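Local coordinates for microcin B17-processing protein McbC (Escherichia coli str. K-12 substr. MG1655, PDB 6GRH) that acts as the flavin-dependent oxidoreductase that helps process the inactive microcin B17 precursor into the active antibiotic peptide, at residues Glu101-Asn106 with Phe187-Cys192; Val131-Leu136 with Glu141-Gly146; His151-Pro154 with Leu159-Val162; Ser216-Ala221 with Pro256-Phe261. All blocks are in the same frame, centred on the assembly; numbering follows the deposited sequence.

Contact 1 (Glu101-Asn106 with Phe187-Cys192); sequences EKLLVN and FALVYC
Helix 97-108 packs against the central antiparallel sheet of the nitroreductase-type fold, and here Leu103 and Leu104 of that helix meet Phe187 and Leu189 of strand 187-194. The segment axes run 11.7 Å apart, 23° from parallel. With its CG anti to the backbone N (chi1 178°), Leu103 brings CD2 to the edge of the Phe187 ring, near the ring plane and 3.7 Å from CE2. That same methyl lies 4.1 Å from Leu189 CD1. The other branch of Leu189 is taken by the neighbouring leucine: Leu104 CD2 sits 3.9 Å from Leu189 CD2. All four side chains are buried, and the contact is purely apolar. The strands that flank 187-194 on its two sides in the sheet add to the packing: Phe262 of strand 254-263 stacks on the Phe187 ring, while Leu133 and Val131 of strand 129-135 pack on Phe187 and Leu189 respectively.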
loop_
_atom_site.group_PDB
_atom_site.type_symbol
_atom_site.label_atom_id
_atom_site.label_comp_id
_atom_site.label_asym_id
_atom_site.label_seq_id
_atom_site.Cartn_x
_atom_site.Cartn_y
_atom_site.Cartn_z
ATOM N N GLU D 101 38.214 -5.032 -16.810
ATOM C CA GLU D 101 38.381 -6.383 -16.248
ATOM C C GLU D 101 38.945 -6.381 -14.830
ATOM O O GLU D 101 38.485 -7.132 -13.986
ATOM C CB GLU D 101 39.276 -7.228 -17.148
ATOM C CG GLU D 101 38.605 -7.653 -18.447
ATOM C CD GLU D 101 39.556 -8.265 -19.447
ATOM O OE1 GLU D 101 40.722 -8.535 -19.084
ATOM O OE2 GLU D 101 39.137 -8.466 -20.607
ATOM N N LYS D 102 39.935 -5.531 -14.584
ATOM C CA LYS D 102 40.505 -5.337 -13.258
ATOM C C LYS D 102 39.460 -4.857 -12.266
ATOM O O LYS D 102 39.423 -5.327 -11.124
ATOM C CB LYS D 102 41.623 -4.298 -13.275
ATOM C CG LYS D 102 42.993 -4.815 -13.566
ATOM C CD LYS D 102 44.013 -3.750 -13.201
ATOM C CE LYS D 102 45.341 -3.984 -13.886
ATOM N NZ LYS D 102 46.297 -2.932 -13.437
ATOM N N LEU D 103 38.641 -3.896 -12.683
ATOM C CA LEU D 103 37.564 -3.413 -11.808
ATOM C C LEU D 103 36.639 -4.562 -11.400
ATOM O O LEU D 103 36.362 -4.743 -10.225
ATOM C CB LEU D 103 36.754 -2.299 -12.475
ATOM C CG LEU D 103 35.579 -1.755 -11.673
ATOM C CD1 LEU D 103 36.069 -1.134 -10.373
ATOM C CD2 LEU D 103 34.814 -0.749 -12.516
ATOM N N LEU D 104 36.194 -5.329 -12.391
ATOM C CA LEU D 104 35.152 -6.322 -12.210
ATOM C C LEU D 104 35.598 -7.467 -11.297
ATOM O O LEU D 104 34.912 -7.775 -10.319
ATOM C CB LEU D 104 34.670 -6.863 -13.567
ATOM C CG LEU D 104 33.924 -5.860 -14.469
ATOM C CD1 LEU D 104 33.773 -6.430 -15.866
ATOM C CD2 LEU D 104 32.567 -5.472 -13.911
ATOM N N VAL D 105 36.749 -8.069 -11.604
ATOM C CA VAL D 105 37.230 -9.236 -10.823
ATOM C C VAL D 105 37.592 -8.852 -9.380
ATOM O O VAL D 105 37.221 -9.550 -8.457
ATOM C CB VAL D 105 38.374 -10.021 -11.504
ATOM C CG1 VAL D 105 37.930 -10.516 -12.874
ATOM C CG2 VAL D 105 39.671 -9.221 -11.571
ATOM N N ASN D 106 38.216 -7.692 -9.185
ATOM C CA ASN D 106 38.538 -7.242 -7.824
ATOM C C ASN D 106 37.328 -6.823 -6.988
ATOM O O ASN D 106 37.254 -7.171 -5.814
ATOM C CB ASN D 106 39.578 -6.127 -7.870
ATOM C CG ASN D 106 40.946 -6.649 -8.238
ATOM O OD1 ASN D 106 41.643 -7.244 -7.395
ATOM N ND2 ASN D 106 41.327 -6.478 -9.510
ATOM N N PHE D 187 32.413 4.296 -19.170
ATOM C CA PHE D 187 31.489 3.202 -18.980
ATOM C C PHE D 187 30.699 3.383 -17.707
ATOM O O PHE D 187 31.000 4.272 -16.912
ATOM C CB PHE D 187 32.237 1.848 -19.010
ATOM C CG PHE D 187 33.164 1.598 -17.846
ATOM C CD1 PHE D 187 34.461 2.071 -17.852
ATOM C CD2 PHE D 187 32.751 0.810 -16.771
ATOM C CE1 PHE D 187 35.346 1.794 -16.798
ATOM C CE2 PHE D 187 33.610 0.557 -15.705
ATOM C CZ PHE D 187 34.921 1.043 -15.733
ATOM N N ALA D 188 29.659 2.562 -17.553
ATOM C CA ALA D 188 28.889 2.499 -16.321
ATOM C C ALA D 188 28.711 1.083 -15.855
ATOM O O ALA D 188 28.747 0.159 -16.642
ATOM C CB ALA D 188 27.530 3.142 -16.514
ATOM N N LEU D 189 28.517 0.927 -14.554
ATOM C CA LEU D 189 27.958 -0.303 -14.009
ATOM C C LEU D 189 26.526 0.003 -13.609
ATOM O O LEU D 189 26.245 1.078 -13.060
ATOM C CB LEU D 189 28.777 -0.838 -12.836
ATOM C CG LEU D 189 30.213 -1.255 -13.165
ATOM C CD1 LEU D 189 30.892 -1.714 -11.891
ATOM C CD2 LEU D 189 30.257 -2.325 -14.259
ATOM N N VAL D 190 25.625 -0.929 -13.906
ATOM C CA VAL D 190 24.229 -0.840 -13.510
ATOM C C VAL D 190 23.901 -2.050 -12.622
ATOM O O VAL D 190 24.074 -3.199 -13.035
ATOM C CB VAL D 190 23.296 -0.796 -14.726
ATOM C CG1 VAL D 190 21.856 -0.578 -14.284
ATOM C CG2 VAL D 190 23.694 0.302 -15.692
ATOM N N TYR D 191 23.465 -1.784 -11.394
ATOM C CA TYR D 191 23.182 -2.821 -10.416
ATOM C C TYR D 191 21.683 -3.049 -10.404
ATOM O O TYR D 191 20.931 -2.097 -10.184
ATOM C CB TYR D 191 23.666 -2.406 -9.018
ATOM C CG TYR D 191 25.121 -2.113 -8.943
ATOM C CD1 TYR D 191 26.024 -3.089 -8.510
ATOM C CD2 TYR D 191 25.631 -0.851 -9.329
ATOM C CE1 TYR D 191 27.394 -2.822 -8.468
ATOM C CE2 TYR D 191 26.997 -0.563 -9.265
ATOM C CZ TYR D 191 27.874 -1.553 -8.834
ATOM O OH TYR D 191 29.209 -1.301 -8.740
ATOM N N CYS D 192 21.259 -4.293 -10.623
ATOM C CA CYS D 192 19.853 -4.626 -10.805
ATOM C C CYS D 192 19.389 -5.707 -9.838
ATOM O O CYS D 192 20.082 -6.688 -9.624
ATOM C CB CYS D 192 19.612 -5.122 -12.220
ATOM S SG CYS D 192 20.018 -3.878 -13.467
#

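Contact 2 (Val131-Leu136 with Glu141-Gly146); sequences VFLCRL and ENWQAG
Arg135 and Asn142 pack with their guanidinium and amide planes nearly parallel, 10° apart. Asn142 CB sits over one face of the guanidinium, 3.7 Å from Arg135 NE, and Asn142 CG comes within 3.6 Å of Arg135 CD. The arginine reaches this far because its chain is extended from CG to NE, with CG anti to the backbone N (chi1 174°). Its polar end is held by other groups: NE donates to Thr140 O, NH1 to Asn148 OD1, and NH2 forms a salt bridge with Glu138. That set of bonds fixes the rotation of the guanidinium, and Asn142 packs against it without a hydrogen bond between the two. The amide has its own partners in Tyr150 OH and Thr147 O. Two residues back along the strand, Leu133 points CD2 at the six-membered end of the Trp143 indole, 3.5 Å from CZ3, the two side chains crossing at about a right angle. Trp143 NE1 in turn donates to Glu101 OE2 on helix 97-108. Through these two contacts the Glu141-Trp143 part of the loop packs on the end of strand 129-135. That strand and the next, 149-153, are antiparallel neighbours in the sheet, joined as a long-loop beta hairpin.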
loop_
_atom_site.group_PDB
_atom_site.type_symbol
_atom_site.label_atom_id
_atom_site.label_comp_id
_atom_site.label_asym_id
_atom_site.label_seq_id
_atom_site.Cartn_x
_atom_site.Cartn_y
_atom_site.Cartn_z
ATOM N N VAL D 131 25.059 -7.414 -11.885
ATOM C CA VAL D 131 25.837 -6.278 -12.397
ATOM C C VAL D 131 25.874 -6.308 -13.922
ATOM O O VAL D 131 26.269 -7.309 -14.535
ATOM C CB VAL D 131 27.313 -6.304 -11.930
ATOM C CG1 VAL D 131 28.043 -5.021 -12.363
ATOM C CG2 VAL D 131 27.395 -6.491 -10.441
ATOM N N PHE D 132 25.499 -5.190 -14.522
ATOM C CA PHE D 132 25.573 -5.020 -15.952
ATOM C C PHE D 132 26.603 -3.935 -16.276
ATOM O O PHE D 132 26.759 -2.971 -15.529
ATOM C CB PHE D 132 24.203 -4.656 -16.499
ATOM C CG PHE D 132 23.211 -5.798 -16.492
ATOM C CD1 PHE D 132 22.475 -6.085 -15.361
ATOM C CD2 PHE D 132 23.016 -6.582 -17.630
ATOM C CE1 PHE D 132 21.536 -7.124 -15.357
ATOM C CE2 PHE D 132 22.090 -7.625 -17.638
ATOM C CZ PHE D 132 21.367 -7.915 -16.492
ATOM N N LEU D 133 27.316 -4.135 -17.374
ATOM C CA LEU D 133 28.371 -3.240 -17.815
ATOM C C LEU D 133 27.856 -2.536 -19.059
ATOM O O LEU D 133 27.421 -3.205 -19.999
ATOM C CB LEU D 133 29.621 -4.033 -18.149
ATOM C CG LEU D 133 30.733 -3.328 -18.945
ATOM C CD1 LEU D 133 31.294 -2.160 -18.152
ATOM C CD2 LEU D 133 31.806 -4.350 -19.261
ATOM N N CYS D 134 27.886 -1.203 -19.047
ATOM C CA CYS D 134 27.429 -0.394 -20.182
ATOM C C CYS D 134 28.589 0.399 -20.755
ATOM O O CYS D 134 29.202 1.194 -20.042
ATOM C CB CYS D 134 26.297 0.550 -19.739
ATOM S SG CYS D 134 24.760 -0.315 -19.321
ATOM N N ARG D 135 28.895 0.180 -22.040
ATOM C CA ARG D 135 29.982 0.882 -22.725
ATOM C C ARG D 135 29.419 2.192 -23.291
ATOM O O ARG D 135 28.450 2.163 -24.037
ATOM C CB ARG D 135 30.547 0.005 -23.843
ATOM C CG ARG D 135 31.588 0.673 -24.714
ATOM C CD ARG D 135 32.290 -0.354 -25.596
ATOM N NE ARG D 135 33.193 0.279 -26.540
ATOM C CZ ARG D 135 32.841 0.804 -27.721
ATOM N NH1 ARG D 135 31.576 0.793 -28.151
ATOM N NH2 ARG D 135 33.774 1.353 -28.481
ATOM N N LEU D 136 30.025 3.320 -22.933
ATOM C CA LEU D 136 29.429 4.652 -23.161
ATOM C C LEU D 136 30.205 5.599 -24.050
ATOM O O LEU D 136 29.703 6.693 -24.345
ATOM C CB LEU D 136 29.219 5.370 -21.830
ATOM C CG LEU D 136 28.315 4.679 -20.817
ATOM C CD1 LEU D 136 28.219 5.531 -19.573
ATOM C CD2 LEU D 136 26.952 4.451 -21.429
ATOM N N GLU D 141 37.639 0.625 -25.342
ATOM C CA GLU D 141 37.905 -0.611 -26.092
ATOM C C GLU D 141 36.741 -1.587 -25.822
ATOM O O GLU D 141 36.085 -1.486 -24.788
ATOM C CB GLU D 141 39.227 -1.223 -25.622
ATOM C CG GLU D 141 39.946 -2.070 -26.654
ATOM C CD GLU D 141 41.202 -2.773 -26.122
ATOM O OE1 GLU D 141 41.519 -2.697 -24.906
ATOM O OE2 GLU D 141 41.870 -3.431 -26.947
ATOM N N ASN D 142 36.486 -2.509 -26.742
ATOM C CA ASN D 142 35.375 -3.453 -26.621
ATOM C C ASN D 142 35.826 -4.913 -26.789
ATOM O O ASN D 142 36.821 -5.182 -27.436
ATOM C CB ASN D 142 34.300 -3.117 -27.657
ATOM C CG ASN D 142 32.898 -3.492 -27.199
ATOM O OD1 ASN D 142 32.706 -4.189 -26.199
ATOM N ND2 ASN D 142 31.911 -3.047 -27.951
ATOM N N TRP D 143 35.076 -5.838 -26.190
ATOM C CA TRP D 143 35.359 -7.273 -26.307
ATOM C C TRP D 143 34.760 -7.833 -27.585
ATOM O O TRP D 143 35.392 -8.592 -28.289
ATOM C CB TRP D 143 34.787 -8.035 -25.114
ATOM C CG TRP D 143 35.457 -7.711 -23.836
ATOM C CD1 TRP D 143 36.537 -8.351 -23.290
ATOM C CD2 TRP D 143 35.115 -6.658 -22.941
ATOM N NE1 TRP D 143 36.868 -7.766 -22.092
ATOM C CE2 TRP D 143 36.019 -6.716 -21.864
ATOM C CE3 TRP D 143 34.128 -5.667 -22.942
ATOM C CZ2 TRP D 143 35.967 -5.819 -20.797
ATOM C CZ3 TRP D 143 34.082 -4.770 -21.878
ATOM C CH2 TRP D 143 34.997 -4.852 -20.827
ATOM N N GLN D 144 33.511 -7.474 -27.846
ATOM C CA GLN D 144 32.761 -7.939 -28.995
ATOM C C GLN D 144 32.243 -6.701 -29.730
ATOM O O GLN D 144 31.462 -5.934 -29.169
ATOM C CB GLN D 144 31.589 -8.797 -28.504
ATOM C CG GLN D 144 30.759 -9.426 -29.604
ATOM C CD GLN D 144 29.745 -10.398 -29.058
ATOM O OE1 GLN D 144 28.701 -10.007 -28.552
ATOM N NE2 GLN D 144 30.055 -11.676 -29.140
ATOM N N ALA D 145 32.681 -6.518 -30.972
ATOM C CA ALA D 145 32.330 -5.344 -31.766
ATOM C C ALA D 145 30.817 -5.137 -31.821
ATOM O O ALA D 145 30.074 -6.034 -32.216
ATOM C CB ALA D 145 32.898 -5.466 -33.186
ATOM N N GLY D 146 30.369 -3.962 -31.396
ATOM C CA GLY D 146 28.964 -3.582 -31.499
ATOM C C GLY D 146 28.089 -3.966 -30.323
ATOM O O GLY D 146 26.934 -3.574 -30.281
#

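Contact 3 (His151-Pro154 with Leu159-Val162); sequences HYLP and LEPV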
loop_
_atom_site.group_PDB
_atom_site.type_symbol
_atom_site.label_atom_id
_atom_site.label_comp_id
_atom_site.label_asym_id
_atom_site.label_seq_id
_atom_site.Cartn_x
_atom_site.Cartn_y
_atom_site.Cartn_z
ATOM N N HIS D 151 26.570 -8.557 -19.197
ATOM C CA HIS D 151 26.220 -8.953 -17.854
ATOM C C HIS D 151 27.447 -9.649 -17.260
ATOM O O HIS D 151 27.959 -10.579 -17.862
ATOM C CB HIS D 151 25.002 -9.854 -17.951
ATOM C CG HIS D 151 24.629 -10.547 -16.684
ATOM N ND1 HIS D 151 24.275 -11.875 -16.655
ATOM C CD2 HIS D 151 24.537 -10.102 -15.414
ATOM C CE1 HIS D 151 23.974 -12.224 -15.415
ATOM N NE2 HIS D 151 24.112 -11.160 -14.642
ATOM N N TYR D 152 27.946 -9.172 -16.110
ATOM C CA TYR D 152 29.087 -9.800 -15.460
ATOM C C TYR D 152 28.643 -10.998 -14.627
ATOM O O TYR D 152 27.753 -10.862 -13.796
ATOM C CB TYR D 152 29.867 -8.813 -14.572
ATOM C CG TYR D 152 31.112 -9.448 -13.972
ATOM C CD1 TYR D 152 32.082 -10.003 -14.786
ATOM C CD2 TYR D 152 31.301 -9.521 -12.596
ATOM C CE1 TYR D 152 33.220 -10.591 -14.270
ATOM C CE2 TYR D 152 32.444 -10.112 -12.059
ATOM C CZ TYR D 152 33.405 -10.647 -12.895
ATOM O OH TYR D 152 34.543 -11.252 -12.401
ATOM N N LEU D 153 29.283 -12.152 -14.861
ATOM C CA LEU D 153 29.039 -13.387 -14.111
ATOM C C LEU D 153 30.173 -13.513 -13.104
ATOM O O LEU D 153 31.289 -13.898 -13.474
ATOM C CB LEU D 153 28.973 -14.599 -15.048
ATOM C CG LEU D 153 27.932 -14.572 -16.169
ATOM C CD1 LEU D 153 28.107 -15.768 -17.096
ATOM C CD2 LEU D 153 26.512 -14.547 -15.599
ATOM N N PRO D 154 29.913 -13.182 -11.822
ATOM C CA PRO D 154 31.022 -13.081 -10.860
ATOM C C PRO D 154 31.703 -14.386 -10.435
ATOM O O PRO D 154 32.844 -14.340 -9.969
ATOM C CB PRO D 154 30.383 -12.410 -9.644
ATOM C CG PRO D 154 28.984 -12.063 -10.049
ATOM C CD PRO D 154 28.615 -12.997 -11.152
ATOM N N LEU D 159 31.939 -12.325 -19.051
ATOM C CA LEU D 159 30.955 -11.352 -19.471
ATOM C C LEU D 159 30.044 -12.043 -20.474
ATOM O O LEU D 159 30.525 -12.692 -21.408
ATOM C CB LEU D 159 31.624 -10.146 -20.127
ATOM C CG LEU D 159 32.438 -9.173 -19.285
ATOM C CD1 LEU D 159 33.228 -8.246 -20.190
ATOM C CD2 LEU D 159 31.541 -8.373 -18.376
ATOM N N GLU D 160 28.736 -11.884 -20.273
ATOM C CA GLU D 160 27.710 -12.379 -21.174
ATOM C C GLU D 160 27.182 -11.204 -22.037
ATOM O O GLU D 160 26.842 -10.165 -21.488
ATOM C CB GLU D 160 26.618 -12.960 -20.283
ATOM C CG GLU D 160 25.461 -13.660 -20.960
ATOM C CD GLU D 160 24.424 -14.167 -19.943
ATOM O OE1 GLU D 160 24.225 -13.547 -18.854
ATOM O OE2 GLU D 160 23.780 -15.190 -20.248
ATOM N N PRO D 161 27.147 -11.338 -23.385
ATOM C CA PRO D 161 26.588 -10.268 -24.194
ATOM C C PRO D 161 25.104 -10.041 -23.927
ATOM O O PRO D 161 24.362 -10.998 -23.831
ATOM C CB PRO D 161 26.790 -10.768 -25.621
ATOM C CG PRO D 161 28.003 -11.600 -25.536
ATOM C CD PRO D 161 27.875 -12.306 -24.220
ATOM N N VAL D 162 24.694 -8.783 -23.799
ATOM C CA VAL D 162 23.308 -8.438 -23.508
ATOM C C VAL D 162 22.628 -7.625 -24.606
ATOM O O VAL D 162 21.505 -7.961 -24.977
ATOM C CB VAL D 162 23.209 -7.737 -22.141
ATOM C CG1 VAL D 162 21.819 -7.145 -21.889
ATOM C CG2 VAL D 162 23.576 -8.722 -21.034
#
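His151 and Glu160 carry most of the polar contact, through backbone and side chain alike. As an antiparallel hydrogen-bonded pair they exchange two backbone bonds, His151 N to Glu160 O and Glu160 N to His151 O, each 2.8 Å. A third bond joins the side chains: His151 ND1 donates to Glu160 OE1 over 2.8 Å, with an N-H...O angle of 179°. The oxygen lies in the imidazole plane, and ring and carboxylate are turned only 28° from each other. The pairing puts both side chains on one face of the sheet, and with CG anti to the backbone N in each they run side by side. The ring is held at its other nitrogen too, by Glu130 OE1, and this pair of carboxylates may favour a positively charged histidine.

Apolar contacts flank the polar pair. Leu159 CD2 reaches the edge of the Tyr152 ring, 4.0 Å from CD1, across the non-hydrogen-bonded pair on the opposite face. Val162 CG2 packs 3.6 Å from His151 CB.

Strands 149-153 and 158-163 form a beta hairpin at one side of the sheet. Tyr152 and Leu159 face helix 97-108, both touching Leu104, whereas His151 stacks on Phe132 of strand 129-135. Beyond the hairpin, a strand of a second subunit pairs with Leu159, and its Phe62 and Arg63 donate backbone N-H groups to the Glu160 carboxylate.

Contact 4 (Ser216-Ala221 with Pro256-Phe261); sequences SMYQNA and PLIVQF. With FMN (flavin mononucleotide), chain O.
Tyr218 and Ile258 touch each other and the same end of the flavin. Tyr218 OH lies 3.5 Å from C8M of FMN, and Ile258 CD1 is 3.8 Å from C7M, so the two side chains meet the dimethylbenzene end of the isoalloxazine. Their own contact is between Tyr218 CD2 and Ile258 CG2, 3.9 Å apart, the side chains crossing at about a right angle. Tyr218 has its CG between the backbone N and the carbonyl carbon (chi1 72°), and this turns the phenol off the helix towards the cofactor. Two residues on from Ile258, the extended Gln260 reaches the helix: OE1 lies 3.4 Å from Tyr218 CB and 3.5 Å from Ala221 CB, while NE2 gives a weak, long bond to Tyr218 O (3.4 Å). Helix 204-227 thereby rests on strand 254-263 of the nitroreductase-type sheet, the local axes 10.4 Å apart and only 5° from parallel. Further out, Tyr191 OH hydrogen-bonds to Gln260 OE1 and Asn232 OD1 accepts from NE2, fixing which way the amide is turned. Leu257 and Ile258 both face Tyr191 in a classic beta bulge. Arg233 and Ala236 of the same chain and Arg117 of a second subunit hydrogen-bond to the FMN.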
loop_
_atom_site.group_PDB
_atom_site.type_symbol
_atom_site.label_atom_id
_atom_site.label_comp_id
_atom_site.label_asym_id
_atom_site.label_seq_id
_atom_site.Cartn_x
_atom_site.Cartn_y
_atom_site.Cartn_z
ATOM N N SER D 216 26.854 -2.621 -0.775
ATOM C CA SER D 216 28.128 -3.296 -0.546
ATOM C C SER D 216 28.884 -3.504 -1.865
ATOM O O SER D 216 30.144 -3.473 -1.912
ATOM C CB SER D 216 27.956 -4.634 0.215
ATOM O OG SER D 216 27.351 -5.614 -0.598
ATOM N N MET D 217 28.141 -3.735 -2.933
ATOM C CA MET D 217 28.754 -3.977 -4.235
ATOM C C MET D 217 29.340 -2.706 -4.820
ATOM O O MET D 217 30.510 -2.696 -5.201
ATOM C CB MET D 217 27.789 -4.635 -5.202
ATOM C CG MET D 217 27.378 -6.008 -4.723
ATOM S SD MET D 217 25.963 -6.638 -5.618
ATOM C CE MET D 217 26.689 -6.876 -7.234
ATOM N N TYR D 218 28.568 -1.624 -4.891
ATOM C CA TYR D 218 29.141 -0.414 -5.472
ATOM C C TYR D 218 30.279 0.154 -4.611
ATOM O O TYR D 218 31.175 0.818 -5.137
ATOM C CB TYR D 218 28.095 0.636 -5.856
ATOM C CG TYR D 218 27.372 1.402 -4.764
ATOM C CD1 TYR D 218 28.047 2.190 -3.845
ATOM C CD2 TYR D 218 25.975 1.412 -4.726
ATOM C CE1 TYR D 218 27.348 2.912 -2.878
ATOM C CE2 TYR D 218 25.266 2.140 -3.773
ATOM C CZ TYR D 218 25.952 2.896 -2.860
ATOM O OH TYR D 218 25.253 3.596 -1.902
ATOM N N GLN D 219 30.253 -0.125 -3.308
ATOM C CA GLN D 219 31.304 0.347 -2.419
ATOM C C GLN D 219 32.634 -0.343 -2.721
ATOM O O GLN D 219 33.664 0.310 -2.760
ATOM C CB GLN D 219 30.919 0.152 -0.949
ATOM C CG GLN D 219 31.909 0.737 0.060
ATOM C CD GLN D 219 32.158 2.243 -0.071
ATOM O OE1 GLN D 219 31.372 2.980 -0.694
ATOM N NE2 GLN D 219 33.279 2.711 0.523
ATOM N N ASN D 220 32.607 -1.650 -2.948
ATOM C CA ASN D 220 33.790 -2.372 -3.441
ATOM C C ASN D 220 34.325 -1.761 -4.736
ATOM O O ASN D 220 35.549 -1.653 -4.929
ATOM C CB ASN D 220 33.486 -3.855 -3.690
ATOM C CG ASN D 220 33.706 -4.710 -2.472
ATOM O OD1 ASN D 220 33.901 -4.196 -1.377
ATOM N ND2 ASN D 220 33.658 -6.041 -2.658
ATOM N N ALA D 221 33.407 -1.397 -5.617
ATOM C CA ALA D 221 33.759 -0.756 -6.874
ATOM C C ALA D 221 34.383 0.635 -6.675
ATOM O O ALA D 221 35.347 0.955 -7.344
ATOM C CB ALA D 221 32.570 -0.703 -7.809
ATOM N N PRO D 256 16.680 -1.811 -12.469
ATOM C CA PRO D 256 17.934 -1.135 -12.105
ATOM C C PRO D 256 17.809 -0.329 -10.802
ATOM O O PRO D 256 16.922 0.497 -10.679
ATOM C CB PRO D 256 18.185 -0.213 -13.305
ATOM C CG PRO D 256 16.824 0.102 -13.825
ATOM C CD PRO D 256 16.017 -1.149 -13.621
ATOM N N LEU D 257 18.656 -0.608 -9.824
ATOM C CA LEU D 257 18.620 0.091 -8.539
ATOM C C LEU D 257 19.475 1.354 -8.505
ATOM O O LEU D 257 19.115 2.326 -7.855
ATOM C CB LEU D 257 19.044 -0.844 -7.387
ATOM C CG LEU D 257 18.102 -1.986 -7.055
ATOM C CD1 LEU D 257 18.648 -2.839 -5.938
ATOM C CD2 LEU D 257 16.726 -1.463 -6.698
ATOM N N ILE D 258 20.624 1.308 -9.174
ATOM C CA ILE D 258 21.604 2.378 -9.109
ATOM C C ILE D 258 22.565 2.214 -10.278
ATOM O O ILE D 258 22.812 1.096 -10.761
ATOM C CB ILE D 258 22.314 2.400 -7.728
ATOM C CG1 ILE D 258 22.960 3.736 -7.429
ATOM C CG2 ILE D 258 23.322 1.277 -7.581
ATOM C CD1 ILE D 258 21.966 4.845 -7.177
ATOM N N VAL D 259 23.050 3.344 -10.762
ATOM C CA VAL D 259 24.027 3.399 -11.838
ATOM C C VAL D 259 25.332 3.932 -11.242
ATOM O O VAL D 259 25.315 4.692 -10.265
ATOM C CB VAL D 259 23.503 4.293 -12.985
ATOM C CG1 VAL D 259 24.584 4.565 -14.033
ATOM C CG2 VAL D 259 22.286 3.649 -13.646
ATOM N N GLN D 260 26.459 3.519 -11.797
ATOM C CA GLN D 260 27.764 3.992 -11.333
ATOM C C GLN D 260 28.629 4.262 -12.537
ATOM O O GLN D 260 28.952 3.347 -13.298
ATOM C CB GLN D 260 28.431 2.980 -10.405
ATOM C CG GLN D 260 29.672 3.490 -9.691
ATOM C CD GLN D 260 30.197 2.494 -8.677
ATOM O OE1 GLN D 260 29.868 1.303 -8.730
ATOM N NE2 GLN D 260 31.071 2.965 -7.775
ATOM N N PHE D 261 28.990 5.521 -12.707
ATOM C CA PHE D 261 29.792 5.956 -13.855
ATOM C C PHE D 261 31.271 5.875 -13.536
ATOM O O PHE D 261 31.663 6.106 -12.397
ATOM C CB PHE D 261 29.432 7.396 -14.230
ATOM C CG PHE D 261 28.071 7.530 -14.846
ATOM C CD1 PHE D 261 27.816 6.993 -16.102
ATOM C CD2 PHE D 261 27.050 8.180 -14.185
ATOM C CE1 PHE D 261 26.574 7.108 -16.679
ATOM C CE2 PHE D 261 25.805 8.312 -14.766
ATOM C CZ PHE D 261 25.557 7.762 -16.008
HETATM N N1 FMN O . 25.725 12.606 -7.537
HETATM C C2 FMN O . 25.132 13.283 -8.555
HETATM O O2 FMN O . 25.739 14.264 -9.021
HETATM N N3 FMN O . 23.926 12.927 -9.061
HETATM C C4 FMN O . 23.236 11.860 -8.592
HETATM O O4 FMN O . 22.129 11.536 -9.075
HETATM C C4A FMN O . 23.810 11.076 -7.470
HETATM N N5 FMN O . 23.179 10.006 -6.932
HETATM C C5A FMN O . 23.743 9.303 -5.915
HETATM C C6 FMN O . 23.070 8.200 -5.398
HETATM C C7 FMN O . 23.607 7.452 -4.355
HETATM C C7M FMN O . 22.850 6.264 -3.813
HETATM C C8 FMN O . 24.930 7.823 -3.788
HETATM C C8M FMN O . 25.522 7.021 -2.665
HETATM C C9 FMN O . 25.621 8.923 -4.299
HETATM C C9A FMN O . 25.080 9.690 -5.352
HETATM N N10 FMN O . 25.752 10.819 -5.903
HETATM C C10 FMN O . 25.133 11.527 -6.962
HETATM C "C1'" FMN O . 27.065 11.266 -5.420
HETATM C "C2'" FMN O . 26.893 12.122 -4.184
HETATM O "O2'" FMN O . 26.305 13.383 -4.558
HETATM C "C3'" FMN O . 28.244 12.283 -3.476
HETATM O "O3'" FMN O . 28.672 11.017 -2.958
HETATM C "C4'" FMN O . 28.205 13.298 -2.338
HETATM O "O4'" FMN O . 27.893 14.588 -2.865
HETATM C "C5'" FMN O . 29.525 13.421 -1.581
HETATM O "O5'" FMN O . 30.559 13.774 -2.499
HETATM P P FMN O . 31.856 12.851 -2.680
HETATM O O1P FMN O . 31.369 11.503 -3.160
HETATM O O2P FMN O . 32.652 13.589 -3.738
HETATM O O3P FMN O . 32.449 12.878 -1.306
#

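Overall arrangement
All four contacts reach one antiparallel sheet. Contacts 1 and 4 are neighbours, their centres 8 Å apart, joined along adjacent strands where Tyr191 O lies 2.7 Å from Leu257 N. Contact 1 also meets contact 2, with Phe187 CD2 3.6 Å from Leu133 CD1, and contact 3, where Val105 CG1 lies 3.5 Å from Tyr152 OH. Contacts 2 and 3 share the pairing of strands 129-135 and 149-153, with Val131 O 3.0 Å from Tyr152 N. Contact 4 is the one that touches FMN; the side chain of Leu189 in contact 1 is about 13 Å from a flavin. Contact 3, centred about 16 Å from the centre of contact 4, continues the sheet into a second subunit.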